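Local coordinates for endo alpha-1,4 polygalactosaminidase (Neosartorya fumigata, PDB 6OJ1), which cleaves alpha-1,4-linked galactosamine polymers within the chain and so disrupts microbial biofilms, at residues 84-89 and 131-136; 198-203 and 218-223; 151-156 and 164-169. One frame throughout, in Å; residues are numbered along the deposited sequence.

Contact 1: residues 84-89 and 131-136; sequences CYFSAG and LDRLDM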
# COMPACT_ATOMS: atom_id res chain seq x y z
N CYS A 84 -7.01 -3.71 -2.10
CA CYS A 84 -6.43 -5.00 -1.76
C CYS A 84 -4.92 -4.87 -1.74
O CYS A 84 -4.29 -4.59 -2.78
CB CYS A 84 -6.89 -6.07 -2.74
SG CYS A 84 -8.67 -6.39 -2.50
N TYR A 85 -4.35 -5.05 -0.55
CA TYR A 85 -2.91 -4.98 -0.32
C TYR A 85 -2.23 -6.26 -0.79
O TYR A 85 -2.71 -7.37 -0.52
CB TYR A 85 -2.65 -4.76 1.18
CG TYR A 85 -1.22 -5.03 1.58
CD1 TYR A 85 -0.79 -6.31 1.92
CD2 TYR A 85 -0.28 -4.00 1.58
CE1 TYR A 85 0.55 -6.57 2.25
CE2 TYR A 85 1.04 -4.24 1.92
CZ TYR A 85 1.46 -5.53 2.25
OH TYR A 85 2.78 -5.79 2.56
N PHE A 86 -1.07 -6.13 -1.44
CA PHE A 86 -0.19 -7.27 -1.61
C PHE A 86 1.22 -6.73 -1.78
O PHE A 86 1.42 -5.55 -2.05
CB PHE A 86 -0.60 -8.14 -2.81
CG PHE A 86 -0.36 -7.48 -4.17
CD1 PHE A 86 -1.32 -6.64 -4.73
CD2 PHE A 86 0.81 -7.74 -4.89
CE1 PHE A 86 -1.10 -6.05 -5.98
CE2 PHE A 86 1.03 -7.16 -6.13
CZ PHE A 86 0.07 -6.32 -6.68
N SER A 87 2.20 -7.60 -1.58
CA SER A 87 3.59 -7.19 -1.74
C SER A 87 4.01 -7.45 -3.17
O SER A 87 4.03 -8.60 -3.62
CB SER A 87 4.52 -7.92 -0.78
OG SER A 87 5.85 -7.42 -0.96
N ALA A 88 4.36 -6.38 -3.90
CA ALA A 88 4.84 -6.54 -5.26
C ALA A 88 6.36 -6.63 -5.33
O ALA A 88 6.88 -7.19 -6.29
CB ALA A 88 4.34 -5.37 -6.12
N GLY A 89 7.07 -6.15 -4.32
CA GLY A 89 8.52 -6.13 -4.38
C GLY A 89 9.23 -7.04 -3.40
O GLY A 89 10.46 -7.05 -3.37
N LEU A 131 1.03 -10.30 -12.18
CA LEU A 131 -0.18 -10.33 -13.00
C LEU A 131 -1.17 -11.36 -12.49
O LEU A 131 -2.38 -11.11 -12.48
CB LEU A 131 0.16 -10.63 -14.46
CG LEU A 131 0.96 -9.57 -15.22
CD1 LEU A 131 1.23 -10.07 -16.62
CD2 LEU A 131 0.18 -8.26 -15.24
N ASP A 132 -0.68 -12.53 -12.07
CA ASP A 132 -1.56 -13.53 -11.46
C ASP A 132 -2.24 -12.98 -10.20
O ASP A 132 -3.42 -13.24 -9.95
CB ASP A 132 -0.79 -14.80 -11.11
CG ASP A 132 -0.26 -15.56 -12.32
OD1 ASP A 132 -0.61 -15.23 -13.47
OD2 ASP A 132 0.54 -16.50 -12.09
N ARG A 133 -1.49 -12.23 -9.38
CA ARG A 133 -2.06 -11.66 -8.17
C ARG A 133 -3.08 -10.58 -8.50
O ARG A 133 -4.11 -10.47 -7.83
CB ARG A 133 -0.96 -11.11 -7.26
CG ARG A 133 -0.13 -12.22 -6.57
CD ARG A 133 1.06 -11.67 -5.78
NE ARG A 133 1.78 -12.73 -5.08
CZ ARG A 133 2.73 -12.53 -4.18
NH1 ARG A 133 3.12 -11.30 -3.87
NH2 ARG A 133 3.31 -13.58 -3.59
N LEU A 134 -2.82 -9.78 -9.55
CA LEU A 134 -3.81 -8.79 -9.99
C LEU A 134 -5.07 -9.47 -10.53
O LEU A 134 -6.18 -8.96 -10.32
CB LEU A 134 -3.21 -7.87 -11.06
CG LEU A 134 -2.11 -6.93 -10.53
CD1 LEU A 134 -1.46 -6.17 -11.71
CD2 LEU A 134 -2.63 -5.94 -9.48
N ASP A 135 -4.92 -10.59 -11.23
CA ASP A 135 -6.07 -11.39 -11.63
C ASP A 135 -6.90 -11.77 -10.41
O ASP A 135 -8.13 -11.65 -10.41
CB ASP A 135 -5.64 -12.67 -12.35
CG ASP A 135 -5.17 -12.44 -13.77
OD1 ASP A 135 -5.23 -11.30 -14.29
OD2 ASP A 135 -4.73 -13.44 -14.38
N MET A 136 -6.23 -12.25 -9.36
CA MET A 136 -6.95 -12.62 -8.14
C MET A 136 -7.68 -11.42 -7.53
O MET A 136 -8.85 -11.52 -7.14
CB MET A 136 -6.00 -13.22 -7.11
CG MET A 136 -6.72 -13.41 -5.75
SD MET A 136 -5.63 -14.06 -4.46
CE MET A 136 -5.56 -15.74 -5.01
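Phe86 of the strand lays one ring face against the aliphatic part of Arg133 on the helix: Arg133 CB lies over that face and Arg133 CD comes 4.0 Å from Phe86 CD2. Leu134 adds a second apolar touch: its CD2 methyl meets Phe86 CE1 at 3.8 Å from an oblique direction. Phenylalanine suits this layer because its flat ring gives Arg133 a face and still leaves CE1 and CZ to touch Leu134 CD2. With chi1 at 70°, its CG lies between the backbone N and the carbonyl carbon, presenting the ring to the helix. The arginine gives the ring apolar methylenes, then, extended from CG to NE, carries its guanidinium beyond Phe86, the two planes 88° apart. There Arg133 NH1 lies 2.9 Å from Ser87 O, at the edge and in the guanidinium plane, at too poor an angle for a hydrogen bond. The buried charge is met by a salt bridge from NE to Asp97, and NH2 is also hydrogen-bonded outside the two segments, while Ser87 OG bonds to Ser90 and Asn149. The strand and helix segments run nearly antiparallel, 163° between their directions, as expected in the beta-alpha-beta crossover of a (beta/alpha) barrel. Strand 81-87 lies between parallel strands 59-63 and 144-148; helix 124-140 covers it, Leu134 also reaching Val145 of strand 144-148 and Ala176 of helix 163-179.

Contact 2: residues 198-203 and 218-223; sequences KNMQWS and AVFPQN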
# COMPACT_ATOMS: atom_id res chain seq x y z
N LYS A 198 1.08 10.17 -12.73
CA LYS A 198 -0.04 10.23 -13.67
C LYS A 198 -0.81 8.92 -13.73
O LYS A 198 -1.99 8.91 -14.08
CB LYS A 198 0.45 10.60 -15.07
CG LYS A 198 0.97 12.01 -15.19
CD LYS A 198 1.47 12.29 -16.61
N ASN A 199 -0.16 7.80 -13.40
CA ASN A 199 -0.77 6.49 -13.39
C ASN A 199 -1.36 6.13 -12.03
O ASN A 199 -1.99 5.07 -11.91
CB ASN A 199 0.26 5.42 -13.81
CG ASN A 199 -0.11 4.71 -15.10
OD1 ASN A 199 -1.27 4.74 -15.54
ND2 ASN A 199 0.88 4.05 -15.72
N MET A 200 -1.14 6.96 -11.01
CA MET A 200 -1.53 6.64 -9.64
C MET A 200 -2.86 7.30 -9.29
O MET A 200 -3.14 8.41 -9.74
CB MET A 200 -0.47 7.11 -8.63
CG MET A 200 0.92 6.50 -8.78
SD MET A 200 0.97 4.72 -8.57
CE MET A 200 0.97 4.18 -10.29
N GLN A 201 -3.66 6.63 -8.46
CA GLN A 201 -4.86 7.26 -7.93
C GLN A 201 -4.68 7.76 -6.49
O GLN A 201 -5.55 8.49 -6.00
CB GLN A 201 -6.06 6.29 -7.99
CG GLN A 201 -6.65 6.10 -9.41
CD GLN A 201 -5.68 5.50 -10.39
OE1 GLN A 201 -5.30 4.33 -10.28
NE2 GLN A 201 -5.28 6.28 -11.38
N TRP A 202 -3.60 7.38 -5.82
CA TRP A 202 -3.31 7.85 -4.47
C TRP A 202 -1.85 7.55 -4.15
O TRP A 202 -1.15 6.86 -4.90
CB TRP A 202 -4.20 7.17 -3.42
CG TRP A 202 -4.08 5.67 -3.45
CD1 TRP A 202 -3.08 4.90 -2.91
CD2 TRP A 202 -4.99 4.76 -4.07
NE1 TRP A 202 -3.32 3.56 -3.15
CE2 TRP A 202 -4.48 3.45 -3.87
CE3 TRP A 202 -6.19 4.91 -4.78
CZ2 TRP A 202 -5.14 2.31 -4.34
CZ3 TRP A 202 -6.84 3.78 -5.25
CH2 TRP A 202 -6.31 2.50 -5.03
N SER A 203 -1.43 8.03 -2.99
CA SER A 203 -0.24 7.60 -2.28
C SER A 203 -0.66 6.88 -1.00
O SER A 203 -1.59 7.32 -0.32
CB SER A 203 0.64 8.81 -1.92
OG SER A 203 1.60 8.47 -0.92
N ALA A 218 2.83 15.58 -0.44
CA ALA A 218 1.74 16.54 -0.58
C ALA A 218 1.42 16.87 -2.04
O ALA A 218 0.38 17.48 -2.29
CB ALA A 218 2.08 17.83 0.18
N VAL A 219 2.29 16.49 -2.98
CA VAL A 219 1.98 16.71 -4.40
C VAL A 219 0.77 15.89 -4.84
O VAL A 219 0.10 16.25 -5.82
CB VAL A 219 3.23 16.41 -5.27
CG1 VAL A 219 3.66 14.95 -5.14
CG2 VAL A 219 2.97 16.75 -6.72
N PHE A 220 0.44 14.80 -4.13
CA PHE A 220 -0.74 14.03 -4.52
C PHE A 220 -2.01 14.86 -4.33
O PHE A 220 -2.75 15.05 -5.31
CB PHE A 220 -0.78 12.70 -3.76
CG PHE A 220 0.11 11.64 -4.37
CD1 PHE A 220 1.45 11.56 -4.02
CD2 PHE A 220 -0.39 10.74 -5.31
CE1 PHE A 220 2.28 10.60 -4.57
CE2 PHE A 220 0.43 9.76 -5.87
CZ PHE A 220 1.76 9.69 -5.50
N PRO A 221 -2.33 15.38 -3.14
CA PRO A 221 -3.54 16.20 -3.02
C PRO A 221 -3.47 17.49 -3.82
O PRO A 221 -4.52 17.98 -4.26
CB PRO A 221 -3.66 16.46 -1.51
CG PRO A 221 -2.32 16.18 -0.96
CD PRO A 221 -1.74 15.11 -1.81
N GLN A 222 -2.28 18.05 -4.03
CA GLN A 222 -2.15 19.19 -4.93
C GLN A 222 -2.61 18.85 -6.34
O GLN A 222 -2.99 19.75 -7.09
CB GLN A 222 -0.69 19.69 -4.93
CG GLN A 222 -0.26 20.31 -3.60
CD GLN A 222 1.25 20.52 -3.47
OE1 GLN A 222 2.02 20.23 -4.39
NE2 GLN A 222 1.68 21.02 -2.31
N ASN A 223 -2.60 17.56 -6.70
CA ASN A 223 -3.15 17.10 -7.97
C ASN A 223 -4.44 16.32 -7.80
O ASN A 223 -4.79 15.49 -8.65
CB ASN A 223 -2.11 16.26 -8.71
CG ASN A 223 -0.95 17.09 -9.21
OD1 ASN A 223 -0.96 17.57 -10.34
ND2 ASN A 223 0.06 17.27 -8.35
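Phe220, in the short helical turn 219-222, packs on Ser203 of barrel strand 202-206 and on the residues leading into it, folding part of the (beta/alpha) barrel's connection between strands 202-206 and 227-231 back on the start of the former. Just before the helix, Ala218 O takes the backbone N of Gln222 at 3.2 Å. Val219 then offers its own carbonyl O to a side chain further on. Phe220 does the work across the contact: CG stands beside the backbone N, anti to the carbonyl carbon (chi1 -80°), and the ring reaches the strand. Ser203 CB sits almost squarely over the ring centre, 3.6 Å from the centroid and 12° off the normal, a CH-pi contact. Serine suits the spot because little lies beyond its CB, and OG, anti to the backbone N, leaves CB to meet the ring. At the ring edge, in its plane, Met200 CB lies 3.9 Å from Phe220 CE2; the flexible thioether chain bends toward helix 163-179 and strand 183-187. The Trp202 carbonyl O is also near, 3.4 Å from Phe220 CE2, while the Trp202 indole meets Phe228 edge-to-face. Pro221 packs on Val227 of the next strand, which Phe220 and Ser203 touch as well. Asn223 closes the turn, its backbone N bonding to Phe220 O and its ND2 donating to Val219 O at 2.7 Å, nearly straight at 174°.

Contact 3: residues 151-156 and 164-169; sequences DGYDND and ADSISF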
# COMPACT_ATOMS: atom_id res chain seq x y z
N ASP A 151 10.19 -0.02 -3.34
CA ASP A 151 11.29 0.87 -3.00
C ASP A 151 12.57 0.11 -2.67
O ASP A 151 13.38 0.58 -1.87
CB ASP A 151 10.93 1.80 -1.84
CG ASP A 151 10.52 1.04 -0.57
OD1 ASP A 151 10.41 -0.20 -0.60
OD2 ASP A 151 10.31 1.69 0.47
N GLY A 152 12.77 -1.05 -3.32
CA GLY A 152 13.97 -1.83 -3.08
C GLY A 152 15.25 -1.06 -3.33
O GLY A 152 16.24 -1.28 -2.63
N TYR A 153 15.23 -0.12 -4.29
CA TYR A 153 16.39 0.71 -4.59
C TYR A 153 16.88 1.49 -3.37
O TYR A 153 18.05 1.88 -3.32
CB TYR A 153 16.09 1.69 -5.74
CG TYR A 153 14.98 2.66 -5.43
CD1 TYR A 153 15.22 3.81 -4.68
CD2 TYR A 153 13.67 2.41 -5.85
CE1 TYR A 153 14.19 4.69 -4.36
CE2 TYR A 153 12.64 3.29 -5.54
CZ TYR A 153 12.91 4.42 -4.79
OH TYR A 153 11.88 5.29 -4.47
N ASP A 154 16.00 1.74 -2.39
CA ASP A 154 16.35 2.51 -1.21
C ASP A 154 16.74 1.60 -0.04
O ASP A 154 16.71 2.04 1.11
CB ASP A 154 15.18 3.41 -0.82
CG ASP A 154 15.59 4.56 0.08
OD1 ASP A 154 16.78 4.94 0.05
OD2 ASP A 154 14.73 5.05 0.82
N ASN A 155 17.09 0.35 -0.33
CA ASN A 155 17.34 -0.66 0.69
C ASN A 155 18.46 -1.58 0.22
O ASN A 155 18.82 -1.61 -0.96
CB ASN A 155 16.09 -1.46 0.96
CG ASN A 155 15.03 -0.65 1.67
OD1 ASN A 155 15.10 -0.44 2.88
ND2 ASN A 155 14.04 -0.19 0.93
N ASP A 156 18.98 -2.37 1.16
CA ASP A 156 20.00 -3.37 0.85
C ASP A 156 19.30 -4.56 0.21
O ASP A 156 18.90 -5.52 0.87
CB ASP A 156 20.76 -3.75 2.13
CG ASP A 156 21.82 -4.82 1.90
OD1 ASP A 156 22.05 -5.22 0.74
OD2 ASP A 156 22.41 -5.27 2.91
N ALA A 164 14.89 3.64 -11.70
CA ALA A 164 14.30 3.34 -13.00
C ALA A 164 13.64 1.96 -13.01
O ALA A 164 12.60 1.77 -13.66
CB ALA A 164 15.36 3.43 -14.11
N ASP A 165 14.22 0.99 -12.30
CA ASP A 165 13.58 -0.32 -12.21
C ASP A 165 12.20 -0.20 -11.56
O ASP A 165 11.23 -0.79 -12.04
CB ASP A 165 14.44 -1.30 -11.40
CG ASP A 165 15.71 -1.71 -12.12
OD1 ASP A 165 15.78 -1.71 -13.37
OD2 ASP A 165 16.67 -2.06 -11.40
N SER A 166 12.11 0.57 -10.48
CA SER A 166 10.83 0.72 -9.79
C SER A 166 9.83 1.48 -10.63
O SER A 166 8.63 1.17 -10.61
CB SER A 166 11.05 1.42 -8.45
OG SER A 166 11.61 0.51 -7.52
N ILE A 167 10.29 2.51 -11.35
CA ILE A 167 9.40 3.28 -12.21
C ILE A 167 8.79 2.38 -13.28
O ILE A 167 7.58 2.38 -13.49
CB ILE A 167 10.15 4.47 -12.83
CG1 ILE A 167 10.48 5.51 -11.75
CG2 ILE A 167 9.30 5.14 -13.90
CD1 ILE A 167 11.63 6.48 -12.11
N SER A 168 9.64 1.59 -13.96
CA SER A 168 9.14 0.65 -14.96
C SER A 168 8.13 -0.30 -14.33
O SER A 168 7.06 -0.56 -14.90
CB SER A 168 10.31 -0.14 -15.55
OG SER A 168 9.86 -1.21 -16.38
N PHE A 169 8.47 -0.84 -13.16
CA PHE A 169 7.64 -1.84 -12.49
C PHE A 169 6.32 -1.25 -12.05
O PHE A 169 5.25 -1.85 -12.27
CB PHE A 169 8.42 -2.41 -11.30
CG PHE A 169 7.73 -3.55 -10.58
CD1 PHE A 169 7.35 -4.71 -11.26
CD2 PHE A 169 7.54 -3.48 -9.21
CE1 PHE A 169 6.75 -5.78 -10.57
CE2 PHE A 169 6.95 -4.54 -8.52
CZ PHE A 169 6.57 -5.69 -9.21
O HOH W 1 13.38 -1.13 -6.42
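Ser166 OG is held from two sources: it donates to the carbonyl O of Val150 and accepts a bond from water 1 at 2.7 Å. That water in turn accepts from the backbone N of Tyr153 at 3.0 Å, so it bridges the start of helix 163-179 to the loop that follows strand 144-148, a beta-alpha loop of the (beta/alpha) barrel. A serine fits here because its short hydroxyl, set beside its own backbone N (chi1 -76°), reaches both the Val150 carbonyl and the water. The Tyr153 ring comes up edge-on, with CD2 3.3 Å from Ser166 OG, which lies in the ring plane; Ser166 CB lies alongside the same edge. The Asp151 carbonyl carbon lies 4.0 Å above one face of the Tyr153 ring, toward its rim, so the tyrosine lies back over its own turn. The 3-10 turn at 152-153 is tied by Asp151 O, which takes two donors from opposite faces of its plane. The backbone N of Asp154 is one, at 2.9 Å. Asn155 is the other, an amide side chain long enough to return to the turn: its ND2 donates a bent hydrogen bond (138°) to Asp151 O at 3.0 Å, from 46° out of the carbonyl plane.

Helix 163-179 connects all three contacts. It carries Ser166 of contact 3, it receives Leu134 of contact 1 on Ala176, and Met200 of contact 2 packs on its Val170 and Ala174. Contacts 1 and 3 meet directly, with Ala88 O 3.3 Å from Phe169 CZ, although their centres are about 17 Å apart. Contact 2 touches neither, its nearest atoms being about 7 Å from each; its centre lies about 21 Å from contact 1 and 19 Å from contact 3. Contact 1 reaches the C-terminal end of strand 81-87, and contact 3 involves the loop after strand 144-148, the barrel end where such enzymes place their active site. A bound potassium ion lies about 7 Å from the Asp151 side chain, and one lies about 9 Å from that of Ser87.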